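Local structure of solute-binding periplasmic protein of iron/siderophore ABC transporter (Yersinia pestis, 6B2Y) at residues V268-G281 with T317-H331. The protein probably binds a chelated metal, such as an iron-siderophore complex, in the periplasm and delivers it to an ABC transporter for uptake. Sequence-based numbering, arbitrary orientation.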
# COMPACT_ATOMS: atom_id res chain seq x y z
N VAL A 268 -13.50 18.14 8.80
CA VAL A 268 -14.16 16.87 8.51
C VAL A 268 -15.62 16.92 8.93
O VAL A 268 -16.52 16.58 8.15
CB VAL A 268 -13.42 15.70 9.20
CG1 VAL A 268 -14.02 14.37 8.78
CG2 VAL A 268 -11.94 15.76 8.88
N LEU A 269 -15.88 17.37 10.16
CA LEU A 269 -17.26 17.45 10.64
C LEU A 269 -18.08 18.42 9.80
O LEU A 269 -19.21 18.11 9.42
CB LEU A 269 -17.28 17.86 12.11
CG LEU A 269 -16.45 17.00 13.07
CD1 LEU A 269 -16.60 17.51 14.49
CD2 LEU A 269 -16.84 15.55 12.96
N ALA A 270 -17.52 19.60 9.51
CA ALA A 270 -18.24 20.57 8.68
C ALA A 270 -18.50 20.04 7.28
O ALA A 270 -19.46 20.47 6.62
CB ALA A 270 -17.45 21.88 8.61
N ALA A 271 -17.67 19.13 6.79
CA ALA A 271 -17.88 18.57 5.47
C ALA A 271 -19.01 17.55 5.43
O ALA A 271 -19.58 17.31 4.36
CB ALA A 271 -16.59 17.93 4.96
N LYS A 272 -19.35 16.95 6.57
CA LYS A 272 -20.44 15.99 6.68
C LYS A 272 -20.39 14.90 5.60
O LYS A 272 -21.35 14.71 4.85
CB LYS A 272 -21.78 16.71 6.66
CG LYS A 272 -21.77 17.99 7.48
CD LYS A 272 -23.15 18.62 7.59
CE LYS A 272 -23.28 19.82 6.67
NZ LYS A 272 -24.64 19.91 6.08
N PRO A 273 -19.28 14.16 5.51
CA PRO A 273 -19.12 13.21 4.40
C PRO A 273 -20.15 12.10 4.45
O PRO A 273 -20.54 11.62 5.52
CB PRO A 273 -17.70 12.66 4.61
CG PRO A 273 -17.45 12.85 6.09
CD PRO A 273 -18.13 14.14 6.43
N ASP A 274 -20.57 11.67 3.26
CA ASP A 274 -21.52 10.57 3.17
C ASP A 274 -20.93 9.27 3.71
O ASP A 274 -21.64 8.47 4.33
CB ASP A 274 -21.97 10.36 1.72
CG ASP A 274 -22.73 11.55 1.18
OD1 ASP A 274 -23.43 12.22 1.96
OD2 ASP A 274 -22.64 11.78 -0.05
N ILE A 275 -19.63 9.05 3.48
CA ILE A 275 -18.96 7.79 3.76
C ILE A 275 -17.67 8.09 4.52
O ILE A 275 -16.96 9.05 4.19
CB ILE A 275 -18.67 7.02 2.46
CG1 ILE A 275 -19.97 6.55 1.82
CG2 ILE A 275 -17.72 5.85 2.69
CD1 ILE A 275 -19.80 5.92 0.47
N TYR A 276 -17.37 7.27 5.54
CA TYR A 276 -16.17 7.41 6.35
C TYR A 276 -15.34 6.15 6.22
O TYR A 276 -15.87 5.04 6.34
CB TYR A 276 -16.50 7.67 7.83
CG TYR A 276 -15.29 7.56 8.73
CD1 TYR A 276 -14.46 8.64 8.95
CD2 TYR A 276 -14.97 6.36 9.35
CE1 TYR A 276 -13.35 8.55 9.77
CE2 TYR A 276 -13.85 6.25 10.17
CZ TYR A 276 -13.05 7.35 10.38
OH TYR A 276 -11.94 7.25 11.18
N ILE A 277 -14.04 6.32 5.96
CA ILE A 277 -13.09 5.21 5.86
C ILE A 277 -11.93 5.48 6.80
O ILE A 277 -11.39 6.59 6.81
CB ILE A 277 -12.56 5.03 4.42
CG1 ILE A 277 -13.70 4.95 3.41
CG2 ILE A 277 -11.71 3.77 4.32
CD1 ILE A 277 -13.21 4.72 1.98
N ALA A 278 -11.54 4.46 7.56
CA ALA A 278 -10.34 4.51 8.38
C ALA A 278 -9.31 3.52 7.82
O ALA A 278 -9.67 2.42 7.42
CB ALA A 278 -10.64 4.16 9.85
N SER A 279 -8.04 3.91 7.80
CA SER A 279 -6.98 2.97 7.45
C SER A 279 -6.19 2.61 8.69
O SER A 279 -6.04 3.42 9.62
CB SER A 279 -6.02 3.50 6.37
OG SER A 279 -4.98 4.29 6.94
N GLY A 280 -5.65 1.40 8.69
CA GLY A 280 -4.79 0.98 9.79
C GLY A 280 -4.17 -0.37 9.51
O GLY A 280 -4.49 -1.04 8.53
N GLY A 281 -3.26 -0.77 10.40
CA GLY A 281 -2.54 -2.02 10.21
C GLY A 281 -2.00 -2.59 11.51
O GLY A 281 -0.97 -3.28 11.53
N THR A 317 -19.78 11.88 16.07
CA THR A 317 -20.91 12.73 15.72
C THR A 317 -21.20 12.76 14.22
O THR A 317 -22.19 13.36 13.80
CB THR A 317 -20.69 14.16 16.22
OG1 THR A 317 -19.71 14.82 15.41
CG2 THR A 317 -20.21 14.16 17.69
N LEU A 318 -20.37 12.10 13.40
CA LEU A 318 -20.57 12.05 11.96
C LEU A 318 -21.78 11.19 11.63
O LEU A 318 -21.93 10.08 12.15
CB LEU A 318 -19.33 11.48 11.27
CG LEU A 318 -18.06 12.33 11.21
CD1 LEU A 318 -16.82 11.46 10.91
CD2 LEU A 318 -18.21 13.42 10.15
N SER A 319 -22.66 11.70 10.76
CA SER A 319 -23.75 10.88 10.26
C SER A 319 -23.24 9.62 9.58
O SER A 319 -23.89 8.57 9.64
CB SER A 319 -24.63 11.68 9.31
OG SER A 319 -25.18 12.81 9.95
N ALA A 320 -22.09 9.69 8.91
CA ALA A 320 -21.54 8.49 8.28
C ALA A 320 -21.24 7.42 9.31
O ALA A 320 -21.38 6.22 9.03
CB ALA A 320 -20.26 8.83 7.50
N VAL A 321 -20.84 7.83 10.51
CA VAL A 321 -20.50 6.87 11.56
C VAL A 321 -21.75 6.20 12.12
O VAL A 321 -21.74 5.00 12.44
CB VAL A 321 -19.68 7.59 12.66
CG1 VAL A 321 -19.71 6.80 13.97
CG2 VAL A 321 -18.25 7.82 12.18
N ASN A 322 -22.85 6.94 12.22
CA ASN A 322 -24.04 6.50 12.94
C ASN A 322 -25.13 5.92 12.05
O ASN A 322 -26.10 5.36 12.56
CB ASN A 322 -24.61 7.66 13.75
CG ASN A 322 -23.68 8.11 14.86
OD1 ASN A 322 -23.23 7.30 15.68
ND2 ASN A 322 -23.38 9.41 14.90
N THR A 323 -24.99 6.04 10.73
CA THR A 323 -26.02 5.58 9.81
C THR A 323 -25.59 4.39 8.97
O THR A 323 -26.26 4.05 7.99
CB THR A 323 -26.46 6.74 8.90
OG1 THR A 323 -25.31 7.31 8.27
CG2 THR A 323 -27.16 7.81 9.72
N GLY A 324 -24.48 3.74 9.32
CA GLY A 324 -24.07 2.55 8.61
C GLY A 324 -23.30 2.82 7.33
O GLY A 324 -23.53 2.14 6.31
N HIS A 325 -22.40 3.79 7.34
CA HIS A 325 -21.56 4.09 6.19
C HIS A 325 -20.11 4.29 6.64
O HIS A 325 -19.45 5.27 6.29
CB HIS A 325 -22.08 5.32 5.44
CG HIS A 325 -23.48 5.17 4.95
ND1 HIS A 325 -23.79 4.49 3.79
CD2 HIS A 325 -24.66 5.59 5.47
CE1 HIS A 325 -25.11 4.50 3.62
NE2 HIS A 325 -25.65 5.16 4.62
N SER A 326 -19.60 3.34 7.43
CA SER A 326 -18.23 3.40 7.94
C SER A 326 -17.51 2.10 7.63
O SER A 326 -18.10 1.01 7.72
CB SER A 326 -18.21 3.69 9.45
OG SER A 326 -18.54 5.05 9.72
N TYR A 327 -16.22 2.22 7.26
CA TYR A 327 -15.44 1.09 6.76
C TYR A 327 -13.99 1.28 7.18
O TYR A 327 -13.56 2.38 7.54
CB TYR A 327 -15.54 0.98 5.22
CG TYR A 327 -16.96 1.11 4.71
CD1 TYR A 327 -17.72 -0.03 4.47
CD2 TYR A 327 -17.54 2.36 4.50
CE1 TYR A 327 -19.02 0.08 4.02
CE2 TYR A 327 -18.86 2.47 4.06
CZ TYR A 327 -19.59 1.32 3.82
OH TYR A 327 -20.90 1.40 3.37
N ALA A 328 -13.22 0.18 7.12
CA ALA A 328 -11.78 0.27 7.34
C ALA A 328 -11.03 -0.49 6.24
O ALA A 328 -11.49 -1.52 5.74
CB ALA A 328 -11.35 -0.28 8.71
N ILE A 329 -9.86 0.05 5.89
CA ILE A 329 -9.01 -0.49 4.84
C ILE A 329 -7.59 -0.64 5.38
O ILE A 329 -7.13 0.16 6.20
CB ILE A 329 -9.03 0.43 3.59
CG1 ILE A 329 -8.30 -0.25 2.43
CG2 ILE A 329 -8.41 1.80 3.92
CD1 ILE A 329 -9.05 -1.43 1.84
N TRP A 330 -6.88 -1.66 4.89
CA TRP A 330 -5.49 -1.90 5.29
C TRP A 330 -4.60 -0.76 4.82
O TRP A 330 -4.58 -0.42 3.63
CB TRP A 330 -5.01 -3.22 4.71
CG TRP A 330 -3.69 -3.76 5.20
CD1 TRP A 330 -3.34 -4.05 6.49
CD2 TRP A 330 -2.58 -4.16 4.39
NE1 TRP A 330 -2.07 -4.59 6.54
CE2 TRP A 330 -1.58 -4.67 5.26
CE3 TRP A 330 -2.33 -4.15 3.00
CZ2 TRP A 330 -0.36 -5.14 4.80
CZ3 TRP A 330 -1.11 -4.62 2.54
CH2 TRP A 330 -0.14 -5.11 3.44
N HIS A 331 -3.84 -0.18 5.75
CA HIS A 331 -3.14 1.06 5.43
C HIS A 331 -2.05 0.85 4.40
O HIS A 331 -1.80 1.75 3.58
CB HIS A 331 -2.53 1.67 6.68
CG HIS A 331 -1.76 2.92 6.39
ND1 HIS A 331 -2.38 4.09 6.02
CD2 HIS A 331 -0.43 3.15 6.35
CE1 HIS A 331 -1.46 5.01 5.78
NE2 HIS A 331 -0.27 4.46 5.98
O HOH W 1 -20.90 11.88 8.24
O HOH W 2 -0.83 -5.35 9.02
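Tyr276, Ala278 and Gly280 of strand 275-280 zip onto strand 326-330 as a parallel pair, joined by six backbone hydrogen bonds. The first, Tyr276 N to His325 O (3.0 Å), is nearly straight at 171°; the series ends with His331 N to Gly280 O, just past the end of strand 326-330. There Ser279 OG and the edge of the His331 ring form a hydrogen bond, OG to ND1 2.8 Å. CG of His331 is anti to its backbone N (chi1 178°), which brings the ND1 edge of the ring alongside Ser279 OG; the same hydroxyl also bonds to the backbone N of Arg223. On one face Ile275 CG2 lies 3.8 Å from CE2 of the Tyr327 ring, and Ile277 and Ile329 meet through their CG2 methyls. On the other, the CB atoms of Tyr276 and Ala320 touch at 3.9 Å, while Ser326 OG lies near the Tyr276 ring and bonds to Ala320 O, tying strand to helix 319-322. Tyr276 OH is hydrogen-bonded to the Glu221 carboxylate. Beyond the strands, Leu318 CD2 wedges between Leu269 CD2 and Pro273 CD, 3.8 Å from each, and a water bridges Pro273 O (2.8 Å) to Ala320 N. A second water accepts from Trp330 NE1. Strand 275-280 is the middle strand of a mixed five-stranded sheet, flanked by 217-221, and 326-330 the next, with 381-383 antiparallel on its far side. Helix 340-350 covers the isoleucine face, where Trp349 stacks on Tyr327; helix 299-310, from the connection between the two segments, packs against Tyr276, Ser326 and Ala328 in a beta-alpha-beta crossover.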